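Local coordinates for nucleosome assembly protein 1, putative (Plasmodium falciparum, PDB 3FS3), which probably binds histones and acts as a histone chaperone in nucleosome assembly, as members of the nucleosome assembly protein family generally do, at residues 126-131 with 235-240; 139-144 with 163-168; 170-175 with 199-204. One frame throughout, in Å; residues are numbered along the deposited sequence.

Contact 1: 126-131 with 235-240; sequences SHVIED and DSFFHF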
loop_
_atom_site.group_PDB
_atom_site.type_symbol
_atom_site.label_atom_id
_atom_site.label_comp_id
_atom_site.label_asym_id
_atom_site.label_seq_id
_atom_site.Cartn_x
_atom_site.Cartn_y
_atom_site.Cartn_z
ATOM N N SER A 126 -15.512 -4.067 13.380
ATOM C CA SER A 126 -16.845 -4.313 13.902
ATOM C C SER A 126 -17.422 -5.623 13.373
ATOM O O SER A 126 -18.231 -6.262 14.046
ATOM C CB SER A 126 -17.785 -3.162 13.541
ATOM O OG SER A 126 -19.044 -3.339 14.170
ATOM N N HIS A 127 -16.996 -6.025 12.179
ATOM C CA HIS A 127 -17.497 -7.257 11.571
ATOM C C HIS A 127 -17.078 -8.541 12.277
ATOM O O HIS A 127 -17.751 -9.563 12.142
ATOM C CB HIS A 127 -17.085 -7.325 10.097
ATOM C CG HIS A 127 -17.737 -6.284 9.246
ATOM N ND1 HIS A 127 -17.330 -6.011 7.958
ATOM C CD2 HIS A 127 -18.759 -5.434 9.505
ATOM C CE1 HIS A 127 -18.072 -5.038 7.461
ATOM N NE2 HIS A 127 -18.946 -4.670 8.380
ATOM N N VAL A 128 -15.977 -8.503 13.023
ATOM C CA VAL A 128 -15.536 -9.697 13.729
ATOM C C VAL A 128 -15.854 -9.666 15.226
ATOM O O VAL A 128 -15.422 -10.544 15.976
ATOM C CB VAL A 128 -14.025 -9.950 13.517
ATOM C CG1 VAL A 128 -13.773 -10.312 12.062
ATOM C CG2 VAL A 128 -13.212 -8.717 13.900
ATOM N N ILE A 129 -16.629 -8.668 15.654
ATOM C CA ILE A 129 -17.006 -8.542 17.060
ATOM C C ILE A 129 -18.449 -8.940 17.260
ATOM O O ILE A 129 -19.357 -8.306 16.711
ATOM C CB ILE A 129 -16.854 -7.098 17.588
ATOM C CG1 ILE A 129 -15.398 -6.642 17.479
ATOM C CG2 ILE A 129 -17.309 -7.025 19.047
ATOM C CD1 ILE A 129 -15.186 -5.205 17.915
ATOM N N GLU A 130 -18.657 -9.980 18.064
ATOM C CA GLU A 130 -20.001 -10.467 18.345
ATOM C C GLU A 130 -20.531 -9.934 19.674
ATOM O O GLU A 130 -19.782 -9.447 20.522
ATOM C CB GLU A 130 -20.025 -12.003 18.372
ATOM C CG GLU A 130 -19.534 -12.677 17.098
ATOM C CD GLU A 130 -20.178 -12.099 15.847
ATOM O OE1 GLU A 130 -21.394 -11.792 15.884
ATOM O OE2 GLU A 130 -19.469 -11.965 14.828
ATOM N N ASP A 131 -21.837 -10.051 19.848
ATOM C CA ASP A 131 -22.497 -9.593 21.053
ATOM C C ASP A 131 -21.883 -10.217 22.313
ATOM O O ASP A 131 -21.719 -9.539 23.327
ATOM C CB ASP A 131 -23.990 -9.914 20.944
ATOM C CG ASP A 131 -24.583 -9.437 19.621
ATOM O OD1 ASP A 131 -24.123 -9.911 18.557
ATOM O OD2 ASP A 131 -25.500 -8.587 19.641
ATOM N N ASP A 235 -18.459 -18.308 16.222
ATOM C CA ASP A 235 -17.723 -17.122 15.815
ATOM C C ASP A 235 -17.458 -16.176 16.978
ATOM O O ASP A 235 -18.311 -15.968 17.841
ATOM C CB ASP A 235 -18.488 -16.391 14.718
ATOM C CG ASP A 235 -18.576 -17.198 13.441
ATOM O OD1 ASP A 235 -17.511 -17.588 12.919
ATOM O OD2 ASP A 235 -19.706 -17.440 12.961
ATOM N N SER A 236 -16.263 -15.600 16.994
ATOM C CA SER A 236 -15.885 -14.680 18.052
ATOM C C SER A 236 -14.648 -13.891 17.682
ATOM O O SER A 236 -13.763 -14.382 16.972
ATOM C CB SER A 236 -15.608 -15.443 19.342
ATOM O OG SER A 236 -14.926 -14.616 20.271
ATOM N N PHE A 237 -14.584 -12.662 18.175
ATOM C CA PHE A 237 -13.442 -11.818 17.909
ATOM C C PHE A 237 -12.158 -12.493 18.384
ATOM O O PHE A 237 -11.102 -12.358 17.774
ATOM C CB PHE A 237 -13.581 -10.487 18.648
ATOM C CG PHE A 237 -12.305 -9.713 18.712
ATOM C CD1 PHE A 237 -11.788 -9.110 17.570
ATOM C CD2 PHE A 237 -11.590 -9.624 19.899
ATOM C CE1 PHE A 237 -10.575 -8.428 17.611
ATOM C CE2 PHE A 237 -10.379 -8.945 19.948
ATOM C CZ PHE A 237 -9.869 -8.346 18.803
ATOM N N PHE A 238 -12.258 -13.226 19.483
ATOM C CA PHE A 238 -11.090 -13.861 20.063
ATOM C C PHE A 238 -10.443 -14.972 19.244
ATOM O O PHE A 238 -9.412 -15.528 19.632
ATOM C CB PHE A 238 -11.444 -14.283 21.490
ATOM C CG PHE A 238 -11.681 -13.104 22.400
ATOM C CD1 PHE A 238 -10.621 -12.509 23.081
ATOM C CD2 PHE A 238 -12.950 -12.530 22.504
ATOM C CE1 PHE A 238 -10.819 -11.353 23.853
ATOM C CE2 PHE A 238 -13.164 -11.379 23.268
ATOM C CZ PHE A 238 -12.093 -10.786 23.946
ATOM N N HIS A 239 -11.032 -15.267 18.089
ATOM C CA HIS A 239 -10.466 -16.260 17.188
ATOM C C HIS A 239 -9.253 -15.592 16.552
ATOM O O HIS A 239 -8.444 -16.241 15.894
ATOM C CB HIS A 239 -11.480 -16.655 16.115
ATOM C CG HIS A 239 -12.371 -17.786 16.522
ATOM N ND1 HIS A 239 -13.736 -17.763 16.343
ATOM C CD2 HIS A 239 -12.085 -18.978 17.096
ATOM C CE1 HIS A 239 -14.255 -18.893 16.791
ATOM N NE2 HIS A 239 -13.275 -19.647 17.253
ATOM N N PHE A 240 -9.149 -14.281 16.760
ATOM C CA PHE A 240 -8.041 -13.480 16.257
ATOM C C PHE A 240 -6.739 -14.003 16.862
ATOM O O PHE A 240 -5.688 -13.984 16.230
ATOM C CB PHE A 240 -8.239 -12.015 16.670
ATOM C CG PHE A 240 -7.099 -11.103 16.287
ATOM C CD1 PHE A 240 -7.009 -10.574 15.004
ATOM C CD2 PHE A 240 -6.122 -10.761 17.221
ATOM C CE1 PHE A 240 -5.964 -9.712 14.650
ATOM C CE2 PHE A 240 -5.068 -9.899 16.878
ATOM C CZ PHE A 240 -4.992 -9.372 15.588
#
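The ring of F237 meets V128 at its edge. CG2 of V128 lies near the ring plane, 4.0 Å from CD1 of F237. I129 approaches the same ring corner obliquely, with its CG1 4.4 Å from F237 CD1. F237 also packs on its own neighbour: its CD2 sits over the centre of one face of the F238 ring. OG of S236 lies at the edge of that F238 ring, in its plane. CG of F237 is anti to the backbone N (chi1 165°), which leaves CD1 against V128 and I129.

The backbones come close at the same point. The carbonyl O of V128 is 3.0 Å from CA of F237 and 3.2 Å from its CB. It is also near F237 N, but the angle is poor for a hydrogen bond. Instead, the D133 carboxylate accepts from both F237 N and E130 N and is also bonded to S236 OG, tying the two segments together. S236 OG in turn accepts from F238 N at 3.1 Å, which makes an ST turn at the start of the 3-10 segment 237-240.

At the outer end, the aliphatic part of E130 does the touching. Its CG is 3.6 Å from the carbonyl O of D235. The E130 and D235 carboxylates do not meet; OE2 of E130 and OD2 of D235 are 5.8 Å apart.

The segment 126-131 includes a type I turn, S126 to I129, and links helix 123-126 to helix 131-137. The segment 235-240 precedes helix 260-289. I129 and F238 both rest on L137 of helix 131-137, while F237 reaches F162 of strand 158-164 and F240 packs against helix 260-289.

Contact 2: 139-144 with 163-168; sequences YLNDIR and YFATNP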
loop_
_atom_site.group_PDB
_atom_site.type_symbol
_atom_site.label_atom_id
_atom_site.label_comp_id
_atom_site.label_asym_id
_atom_site.label_seq_id
_atom_site.Cartn_x
_atom_site.Cartn_y
_atom_site.Cartn_z
ATOM N N TYR A 139 -13.392 -5.028 29.388
ATOM C CA TYR A 139 -12.281 -5.122 30.336
ATOM C C TYR A 139 -10.976 -4.661 29.685
ATOM O O TYR A 139 -9.930 -4.619 30.328
ATOM C CB TYR A 139 -12.125 -6.566 30.820
ATOM C CG TYR A 139 -13.192 -6.979 31.807
ATOM C CD1 TYR A 139 -13.036 -6.727 33.170
ATOM C CD2 TYR A 139 -14.387 -7.568 31.378
ATOM C CE1 TYR A 139 -14.036 -7.044 34.085
ATOM C CE2 TYR A 139 -15.405 -7.887 32.290
ATOM C CZ TYR A 139 -15.218 -7.617 33.642
ATOM O OH TYR A 139 -16.214 -7.873 34.557
ATOM N N LEU A 140 -11.046 -4.310 28.406
ATOM C CA LEU A 140 -9.871 -3.872 27.667
ATOM C C LEU A 140 -9.339 -2.541 28.238
ATOM O O LEU A 140 -10.088 -1.571 28.371
ATOM C CB LEU A 140 -10.247 -3.757 26.177
ATOM C CG LEU A 140 -9.189 -4.001 25.095
ATOM C CD1 LEU A 140 -8.331 -5.206 25.451
ATOM C CD2 LEU A 140 -9.872 -4.206 23.747
ATOM N N ASN A 141 -8.059 -2.522 28.621
ATOM C CA ASN A 141 -7.427 -1.320 29.175
ATOM C C ASN A 141 -6.594 -0.597 28.136
ATOM O O ASN A 141 -6.465 0.627 28.170
ATOM C CB ASN A 141 -6.494 -1.652 30.347
ATOM C CG ASN A 141 -7.201 -1.646 31.692
ATOM O OD1 ASN A 141 -8.324 -1.152 31.820
ATOM N ND2 ASN A 141 -6.536 -2.178 32.708
ATOM N N ASP A 142 -6.014 -1.349 27.208
ATOM C CA ASP A 142 -5.170 -0.709 26.220
ATOM C C ASP A 142 -4.780 -1.649 25.094
ATOM O O ASP A 142 -4.706 -2.867 25.276
ATOM C CB ASP A 142 -3.918 -0.180 26.928
ATOM C CG ASP A 142 -3.092 0.761 26.063
ATOM O OD1 ASP A 142 -3.666 1.486 25.225
ATOM O OD2 ASP A 142 -1.857 0.790 26.244
ATOM N N ILE A 143 -4.555 -1.062 23.925
ATOM C CA ILE A 143 -4.124 -1.790 22.738
ATOM C C ILE A 143 -2.887 -1.046 22.267
ATOM O O ILE A 143 -2.924 0.174 22.088
ATOM C CB ILE A 143 -5.170 -1.759 21.607
ATOM C CG1 ILE A 143 -6.497 -2.334 22.094
ATOM C CG2 ILE A 143 -4.667 -2.587 20.422
ATOM C CD1 ILE A 143 -7.560 -2.387 21.002
ATOM N N ARG A 144 -1.790 -1.774 22.084
ATOM C CA ARG A 144 -0.535 -1.168 21.651
ATOM C C ARG A 144 0.133 -1.963 20.537
ATOM O O ARG A 144 -0.103 -3.160 20.381
ATOM C CB ARG A 144 0.440 -1.058 22.833
ATOM C CG ARG A 144 -0.064 -0.184 23.977
ATOM C CD ARG A 144 0.836 -0.242 25.221
ATOM N NE ARG A 144 2.156 0.355 25.013
ATOM C CZ ARG A 144 3.218 -0.298 24.546
ATOM N NH1 ARG A 144 3.127 -1.584 24.234
ATOM N NH2 ARG A 144 4.375 0.336 24.392
ATOM N N TYR A 163 -4.191 -5.290 26.410
ATOM C CA TYR A 163 -4.095 -5.330 27.861
ATOM C C TYR A 163 -5.479 -5.392 28.490
ATOM O O TYR A 163 -6.345 -4.566 28.196
ATOM C CB TYR A 163 -3.335 -4.100 28.362
ATOM C CG TYR A 163 -1.904 -4.046 27.868
ATOM C CD1 TYR A 163 -0.836 -4.391 28.703
ATOM C CD2 TYR A 163 -1.618 -3.687 26.551
ATOM C CE1 TYR A 163 0.482 -4.384 28.231
ATOM C CE2 TYR A 163 -0.315 -3.678 26.075
ATOM C CZ TYR A 163 0.730 -4.030 26.915
ATOM O OH TYR A 163 2.010 -4.060 26.414
ATOM N N PHE A 164 -5.683 -6.372 29.361
ATOM C CA PHE A 164 -6.977 -6.548 30.005
ATOM C C PHE A 164 -6.898 -6.400 31.516
ATOM O O PHE A 164 -5.927 -6.826 32.148
ATOM C CB PHE A 164 -7.532 -7.939 29.684
ATOM C CG PHE A 164 -7.980 -8.106 28.264
ATOM C CD1 PHE A 164 -9.307 -7.883 27.911
ATOM C CD2 PHE A 164 -7.081 -8.507 27.282
ATOM C CE1 PHE A 164 -9.736 -8.065 26.608
ATOM C CE2 PHE A 164 -7.503 -8.690 25.971
ATOM C CZ PHE A 164 -8.835 -8.470 25.633
ATOM N N ALA A 165 -7.927 -5.794 32.097
ATOM C CA ALA A 165 -7.983 -5.647 33.540
ATOM C C ALA A 165 -8.376 -7.024 34.057
ATOM O O ALA A 165 -8.825 -7.876 33.289
ATOM C CB ALA A 165 -9.040 -4.618 33.925
ATOM N N THR A 166 -8.183 -7.249 35.349
ATOM C CA THR A 166 -8.558 -8.507 35.967
ATOM C C THR A 166 -9.988 -8.719 35.510
ATOM O O THR A 166 -10.794 -7.788 35.543
ATOM C CB THR A 166 -8.531 -8.390 37.490
ATOM O OG1 THR A 166 -7.201 -8.058 37.905
ATOM C CG2 THR A 166 -8.973 -9.701 38.139
ATOM N N ASN A 167 -10.300 -9.935 35.081
ATOM C CA ASN A 167 -11.623 -10.211 34.561
ATOM C C ASN A 167 -12.018 -11.666 34.820
ATOM O O ASN A 167 -11.168 -12.514 35.047
ATOM C CB ASN A 167 -11.629 -9.895 33.063
ATOM C CG ASN A 167 -10.827 -10.896 32.267
ATOM O OD1 ASN A 167 -11.284 -12.012 32.034
ATOM N ND2 ASN A 167 -9.613 -10.515 31.863
ATOM N N PRO A 168 -13.324 -11.967 34.781
ATOM C CA PRO A 168 -13.834 -13.320 35.022
ATOM C C PRO A 168 -13.797 -14.281 33.839
ATOM O O PRO A 168 -14.311 -15.400 33.926
ATOM C CB PRO A 168 -15.258 -13.053 35.513
ATOM C CG PRO A 168 -15.663 -11.875 34.662
ATOM C CD PRO A 168 -14.427 -10.992 34.677
#
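Y139 lies across N167, and L140 points a methyl at F164, at the end of the antiparallel hairpin formed by strands 140-147 and 158-164. A classic beta bulge interrupts the pairing here: N141 and D142 both face Y163. N141 N gives Y163 O a short bond of 2.7 Å, while D142 N adds a weak one to the same oxygen. Y163 N returns a bond to D142 O.

CD1 of L140 sits over one face of the F164 ring, 3.4 Å from the centroid and offset toward the rim. This is a CH-pi contact. F164 also meets F170 edge-to-face.

Y139 has a CH-pi contact of its own. CB of N167 lies over one ring face, and the ring and amide planes are 55° apart. CD of P168 touches the hydroxyl end of Y139. The N167 amide is held by A165 O, which accepts from ND2 within the amide plane, and by F169 N and F170 N, which donate to OD1.

On the face with D142, CD of R144 lies 3.7 Å from CE2 of Y163. The R144 chain bends about its CG-CD bond (chi3 67°), at the carbon that touches the ring. The guanidinium stands nearly perpendicular to the ring, planes 87° apart, and forms a salt bridge with D146. Beyond the bulge, A165 N donates to Y139 O at 2.9 Å in a nearly straight bond.

Contact 3: 170-175 with 199-204; sequences FSNSVL and VIDWYD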
loop_
_atom_site.group_PDB
_atom_site.type_symbol
_atom_site.label_atom_id
_atom_site.label_comp_id
_atom_site.label_asym_id
_atom_site.label_seq_id
_atom_site.Cartn_x
_atom_site.Cartn_y
_atom_site.Cartn_z
ATOM N N PHE A 170 -10.690 -14.770 31.535
ATOM C CA PHE A 170 -9.392 -15.415 31.418
ATOM C C PHE A 170 -8.413 -14.722 32.346
ATOM O O PHE A 170 -8.631 -13.576 32.733
ATOM C CB PHE A 170 -8.890 -15.403 29.964
ATOM C CG PHE A 170 -8.863 -14.045 29.325
ATOM C CD1 PHE A 170 -7.947 -13.082 29.736
ATOM C CD2 PHE A 170 -9.733 -13.745 28.273
ATOM C CE1 PHE A 170 -7.894 -11.841 29.106
ATOM C CE2 PHE A 170 -9.689 -12.505 27.636
ATOM C CZ PHE A 170 -8.764 -11.552 28.055
ATOM N N SER A 171 -7.346 -15.422 32.716
ATOM C CA SER A 171 -6.359 -14.871 33.641
ATOM C C SER A 171 -5.297 -13.978 33.001
ATOM O O SER A 171 -4.706 -13.145 33.680
ATOM C CB SER A 171 -5.665 -16.012 34.395
ATOM O OG SER A 171 -5.047 -16.914 33.489
ATOM N N ASN A 172 -5.057 -14.157 31.707
ATOM C CA ASN A 172 -4.046 -13.377 30.986
ATOM C C ASN A 172 -4.233 -11.888 31.223
ATOM O O ASN A 172 -5.339 -11.361 31.061
ATOM C CB ASN A 172 -4.131 -13.631 29.477
ATOM C CG ASN A 172 -4.215 -15.098 29.134
ATOM O OD1 ASN A 172 -5.255 -15.731 29.322
ATOM N ND2 ASN A 172 -3.118 -15.656 28.636
ATOM N N SER A 173 -3.160 -11.207 31.603
ATOM C CA SER A 173 -3.257 -9.775 31.819
ATOM C C SER A 173 -3.000 -9.113 30.470
ATOM O O SER A 173 -3.308 -7.943 30.280
ATOM C CB SER A 173 -2.222 -9.303 32.850
ATOM O OG SER A 173 -0.931 -9.271 32.276
ATOM N N VAL A 174 -2.438 -9.876 29.533
ATOM C CA VAL A 174 -2.143 -9.365 28.195
ATOM C C VAL A 174 -2.240 -10.437 27.114
ATOM O O VAL A 174 -1.738 -11.545 27.285
ATOM C CB VAL A 174 -0.714 -8.784 28.105
ATOM C CG1 VAL A 174 -0.474 -8.231 26.716
ATOM C CG2 VAL A 174 -0.513 -7.705 29.152
ATOM N N LEU A 175 -2.883 -10.103 26.000
ATOM C CA LEU A 175 -2.986 -11.029 24.877
ATOM C C LEU A 175 -2.266 -10.362 23.704
ATOM O O LEU A 175 -2.583 -9.223 23.342
ATOM C CB LEU A 175 -4.454 -11.297 24.499
ATOM C CG LEU A 175 -5.355 -12.009 25.512
ATOM C CD1 LEU A 175 -6.686 -12.352 24.842
ATOM C CD2 LEU A 175 -4.676 -13.279 26.018
ATOM N N VAL A 199 -1.817 -18.000 24.005
ATOM C CA VAL A 199 -2.882 -18.942 24.286
ATOM C C VAL A 199 -3.702 -18.341 25.438
ATOM O O VAL A 199 -3.165 -18.005 26.498
ATOM C CB VAL A 199 -2.299 -20.325 24.691
ATOM C CG1 VAL A 199 -1.210 -20.138 25.721
ATOM C CG2 VAL A 199 -3.392 -21.220 25.263
ATOM N N ILE A 200 -5.000 -18.192 25.216
ATOM C CA ILE A 200 -5.880 -17.612 26.215
ATOM C C ILE A 200 -6.196 -18.612 27.314
ATOM O O ILE A 200 -6.648 -19.712 27.037
ATOM C CB ILE A 200 -7.201 -17.146 25.567
ATOM C CG1 ILE A 200 -6.898 -16.163 24.430
ATOM C CG2 ILE A 200 -8.115 -16.497 26.626
ATOM C CD1 ILE A 200 -8.135 -15.705 23.665
ATOM N N ASP A 201 -5.964 -18.230 28.565
ATOM C CA ASP A 201 -6.256 -19.131 29.674
ATOM C C ASP A 201 -7.666 -18.909 30.190
ATOM O O ASP A 201 -7.864 -18.317 31.249
ATOM C CB ASP A 201 -5.240 -18.937 30.795
ATOM C CG ASP A 201 -3.838 -19.311 30.360
ATOM O OD1 ASP A 201 -3.685 -20.424 29.815
ATOM O OD2 ASP A 201 -2.899 -18.505 30.552
ATOM N N TRP A 202 -8.643 -19.404 29.435
ATOM C CA TRP A 202 -10.050 -19.249 29.797
ATOM C C TRP A 202 -10.435 -19.896 31.124
ATOM O O TRP A 202 -9.989 -21.000 31.442
ATOM C CB TRP A 202 -10.961 -19.835 28.709
ATOM C CG TRP A 202 -10.836 -19.219 27.347
ATOM C CD1 TRP A 202 -10.109 -19.695 26.297
ATOM C CD2 TRP A 202 -11.489 -18.032 26.878
ATOM N NE1 TRP A 202 -10.272 -18.884 25.196
ATOM C CE2 TRP A 202 -11.116 -17.855 25.525
ATOM C CE3 TRP A 202 -12.358 -17.101 27.470
ATOM C CZ2 TRP A 202 -11.581 -16.783 24.750
ATOM C CZ3 TRP A 202 -12.822 -16.035 26.698
ATOM C CH2 TRP A 202 -12.430 -15.887 25.351
ATOM N N TYR A 203 -11.273 -19.212 31.895
ATOM C CA TYR A 203 -11.742 -19.779 33.150
ATOM C C TYR A 203 -12.897 -20.731 32.838
ATOM O O TYR A 203 -13.463 -20.703 31.740
ATOM C CB TYR A 203 -12.217 -18.689 34.107
ATOM C CG TYR A 203 -11.101 -17.882 34.724
ATOM C CD1 TYR A 203 -10.083 -18.503 35.456
ATOM C CD2 TYR A 203 -11.096 -16.490 34.636
ATOM C CE1 TYR A 203 -9.089 -17.745 36.096
ATOM C CE2 TYR A 203 -10.118 -15.732 35.266
ATOM C CZ TYR A 203 -9.123 -16.358 35.998
ATOM O OH TYR A 203 -8.199 -15.585 36.660
ATOM N N ASP A 204 -13.238 -21.570 33.807
ATOM C CA ASP A 204 -14.300 -22.553 33.642
ATOM C C ASP A 204 -15.579 -21.992 32.992
ATOM O O ASP A 204 -16.052 -20.917 33.353
ATOM C CB ASP A 204 -14.614 -23.180 35.002
ATOM C CG ASP A 204 -15.281 -24.530 34.878
ATOM O OD1 ASP A 204 -15.081 -25.203 33.845
ATOM O OD2 ASP A 204 -15.991 -24.926 35.822
HETATM O O HOH W 1 -2.748 -16.415 32.038
#
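The side chain of N172 grips the backbone of 199-204 with both ends of its amide. OD1 of N172 accepts from D201 N at 2.7 Å. The donor lies in the carbonyl plane, on a lone pair. ND2 of N172 gives a more bent bond to V199 O at 3.2 Å. The two bonds span I200 and fix the rotation of the amide. N172 CG is anti to its carbonyl carbon (chi1 -47°), which places the amide beside the chain of 199-201. The amide plane of N172 and the carboxylate plane of D201 are nearly parallel, 13° apart.

A water joins the next pair. It donates to D201 OD2 at 2.6 Å and is hydrogen-bonded to S171 OG. S171 N also donates to D201 O. D201 is the central residue of an inverse gamma turn.

The apolar side is built on F170. Its edge points at the face of W202 in a T-shaped stack, with planes at 82° and centroids 5.8 Å apart. CG2 of I200 lies over a face of W202 too, and is 3.6 Å from CD2 of F170. CD1 of L175 meets CD1 of I200 at 3.8 Å. The ring of Y203 lies against the backbone of F170 and S171, and its OH is 3.4 Å from CB of S171.

F170 and W202 also rest on I136 of helix 131-137. A single backbone bridge pairs F170 with W202. The contact therefore holds the loop after strand 192-197 against the lead-in to strand 174-181, at one end of the four-stranded antiparallel sheet of this NAP-family fold.

Contact 2 and contact 3 have centres about 11 Å apart and share the sheet through neighbouring strands 158-164 and 174-181. F164 N of contact 2 lies 3.0 Å from S173 O of contact 3, a probable hydrogen bond. Y203 packs on the carbonyl oxygens of N167 and P168. Contact 1 is about 16 Å from each of the other two, measured between centres, and both are nested within the loop it closes. F238 is its bridge: CE1 of F238 is 3.9 Å from CZ of F164 and 4.1 Å from CE2 of F170, and F238 also touches I200 and W202. The three contacts thus meet round one aromatic cluster.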